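Local coordinates for protein serine-pyruvate aminotransferase (AgxT) (Sulfolobus solfataricus, PDB 3ZRP) that probably transfers the amino group of L-serine to pyruvate, using pyridoxal 5'-phosphate as cofactor, and may also act as an alanine-glyoxylate aminotransferase, at residues T64-S69 against V182-S187. Residues are numbered along the deposited sequence; the frame is centred on the assembly and turned at random.
With PLP (pyridoxal-5'-phosphate), chain C.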
loop_
_atom_site.group_PDB
_atom_site.type_symbol
_atom_site.label_atom_id
_atom_site.label_comp_id
_atom_site.label_asym_id
_atom_site.label_seq_id
_atom_site.Cartn_x
_atom_site.Cartn_y
_atom_site.Cartn_z
ATOM N N THR A 64 9.909 0.689 2.065
ATOM C CA THR A 64 10.353 -0.708 1.816
ATOM C C THR A 64 9.909 -1.300 0.435
ATOM O O THR A 64 10.677 -2.032 -0.211
ATOM C CB THR A 64 9.874 -1.662 2.994
ATOM O OG1 THR A 64 10.259 -1.054 4.229
ATOM C CG2 THR A 64 10.490 -3.021 2.850
ATOM N N SER A 65 8.694 -0.974 -0.017
ATOM C CA SER A 65 8.209 -1.507 -1.273
ATOM C C SER A 65 8.968 -0.767 -2.388
ATOM O O SER A 65 9.387 -1.427 -3.330
ATOM C CB SER A 65 6.710 -1.363 -1.481
ATOM O OG SER A 65 6.244 -0.032 -1.444
ATOM N N ALA A 66 9.252 0.504 -2.161
ATOM C CA ALA A 66 10.068 1.257 -3.151
ATOM C C ALA A 66 11.455 0.614 -3.256
ATOM O O ALA A 66 11.938 0.335 -4.351
ATOM C CB ALA A 66 10.174 2.725 -2.794
ATOM N N MET A 67 12.092 0.356 -2.128
ATOM C CA MET A 67 13.418 -0.294 -2.148
ATOM C C MET A 67 13.379 -1.628 -2.907
ATOM O O MET A 67 14.199 -1.865 -3.799
ATOM C CB MET A 67 13.946 -0.512 -0.719
ATOM C CG MET A 67 14.314 0.772 0.058
ATOM S SD MET A 67 14.468 0.442 1.841
ATOM C CE MET A 67 16.131 -0.290 1.946
ATOM N N GLU A 68 12.424 -2.501 -2.569
ATOM C CA GLU A 68 12.330 -3.803 -3.220
ATOM C C GLU A 68 12.042 -3.707 -4.734
ATOM O O GLU A 68 12.550 -4.522 -5.531
ATOM C CB GLU A 68 11.294 -4.683 -2.494
ATOM C CG GLU A 68 11.171 -6.100 -3.075
ATOM C CD GLU A 68 10.481 -7.088 -2.088
ATOM O OE1 GLU A 68 9.977 -6.665 -1.017
ATOM O OE2 GLU A 68 10.434 -8.272 -2.432
ATOM N N SER A 69 11.254 -2.704 -5.125
ATOM C CA SER A 69 10.961 -2.456 -6.536
ATOM C C SER A 69 12.230 -2.222 -7.401
ATOM O O SER A 69 12.169 -2.335 -8.617
ATOM C CB SER A 69 9.940 -1.335 -6.710
ATOM O OG SER A 69 10.538 -0.034 -6.681
ATOM N N VAL A 182 18.255 5.699 -9.288
ATOM C CA VAL A 182 17.001 5.623 -8.521
ATOM C C VAL A 182 17.168 6.394 -7.224
ATOM O O VAL A 182 18.029 6.087 -6.416
ATOM C CB VAL A 182 16.605 4.162 -8.119
ATOM C CG1 VAL A 182 15.252 4.176 -7.367
ATOM C CG2 VAL A 182 16.526 3.220 -9.349
ATOM N N TYR A 183 16.333 7.400 -7.012
ATOM C CA TYR A 183 16.302 8.111 -5.739
ATOM C C TYR A 183 14.902 7.816 -5.215
ATOM O O TYR A 183 13.933 7.973 -5.955
ATOM C CB TYR A 183 16.540 9.635 -5.943
ATOM C CG TYR A 183 17.448 10.224 -4.892
ATOM C CD1 TYR A 183 17.072 10.222 -3.542
ATOM C CD2 TYR A 183 18.708 10.752 -5.234
ATOM C CE1 TYR A 183 17.908 10.736 -2.553
ATOM C CE2 TYR A 183 19.556 11.291 -4.255
ATOM C CZ TYR A 183 19.152 11.261 -2.906
ATOM O OH TYR A 183 19.958 11.750 -1.905
ATOM N N LEU A 184 14.776 7.316 -3.992
ATOM C CA LEU A 184 13.459 6.903 -3.550
ATOM C C LEU A 184 13.148 7.478 -2.164
ATOM O O LEU A 184 14.066 7.854 -1.400
ATOM C CB LEU A 184 13.314 5.364 -3.587
ATOM C CG LEU A 184 14.239 4.572 -2.655
ATOM C CD1 LEU A 184 13.650 4.476 -1.233
ATOM C CD2 LEU A 184 14.544 3.164 -3.205
ATOM N N THR A 185 11.856 7.591 -1.877
ATOM C CA THR A 185 11.400 8.062 -0.585
ATOM C C THR A 185 10.019 7.442 -0.250
ATOM O O THR A 185 9.560 6.495 -0.932
ATOM C CB THR A 185 11.454 9.631 -0.486
ATOM O OG1 THR A 185 11.244 10.024 0.865
ATOM C CG2 THR A 185 10.411 10.323 -1.370
ATOM N N ALA A 186 9.395 7.929 0.814
ATOM C CA ALA A 186 8.053 7.479 1.213
ATOM C C ALA A 186 7.175 8.698 1.431
ATOM O O ALA A 186 7.688 9.809 1.539
ATOM C CB ALA A 186 8.132 6.640 2.511
ATOM N N SER A 187 5.857 8.501 1.523
ATOM C CA SER A 187 4.960 9.635 1.691
ATOM C C SER A 187 4.960 10.271 3.092
ATOM O O SER A 187 4.686 11.463 3.249
ATOM C CB SER A 187 3.544 9.285 1.216
ATOM O OG SER A 187 3.041 8.110 1.822
HETATM N N1 PLP C . 14.586 3.612 4.871
HETATM C C2 PLP C . 14.695 4.542 5.880
HETATM C C2A PLP C . 15.939 5.387 5.956
HETATM C C3 PLP C . 13.649 4.716 6.815
HETATM O O3 PLP C . 13.744 5.578 7.684
HETATM C C4 PLP C . 12.486 3.943 6.726
HETATM C C4A PLP C . 11.356 4.182 7.733
HETATM C C5 PLP C . 12.425 2.983 5.693
HETATM C C6 PLP C . 13.464 2.838 4.750
HETATM C C5A PLP C . 11.244 2.079 5.495
HETATM O O4P PLP C . 10.056 2.758 5.079
HETATM P P PLP C . 8.602 2.154 5.266
HETATM O O1P PLP C . 7.748 3.236 4.683
HETATM O O2P PLP C . 8.490 2.018 6.748
HETATM O O3P PLP C . 8.651 0.874 4.509
#
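Met67 and Leu184 meet through aliphatic groups and share a flat neighbour, the side chain of Trp92, which touches both. Of the two, only Met67 reaches the pyridine ring of PLP. Its SD meets that ring at the rim and not over a face, nearly in the ring plane, 3.9 Å from PLP C6. Behind SD, nearer the backbone, the Met67 side chain crosses that of Leu184 at about a right angle. Met67 CG lies 4.0 Å from Leu184 CD1, while Leu184 CD2 rests 3.8 Å from Met67 CA. Leu184 CG sits between the backbone N and the carbonyl carbon (chi1 63°), and both methyls reach the helix. Ala66 CB faces Leu184 CB at 4.2 Å. An alanine here, without the two methyls, is likely to open a gap against Met67 CG and Ala66 CB and let the methionine chain shift. Asp163 also touches both Met67 and Leu184. No hydrogen bond joins the two segments. Thr64 grips PLP O3P twice, by its backbone N (2.8 Å) and by OG1, which also bonds Arg91. The start of the helix thus faces the phosphate and may help stabilise its charge. The 64-69 helical segment runs nearly antiparallel to strand 182-186 (158°), the axes approaching to 8.0 Å. A short helix packed on the central seven-stranded sheet, its N-terminus at the phosphate, is characteristic of the cofactor site in fold-type I, class-V aminotransferases.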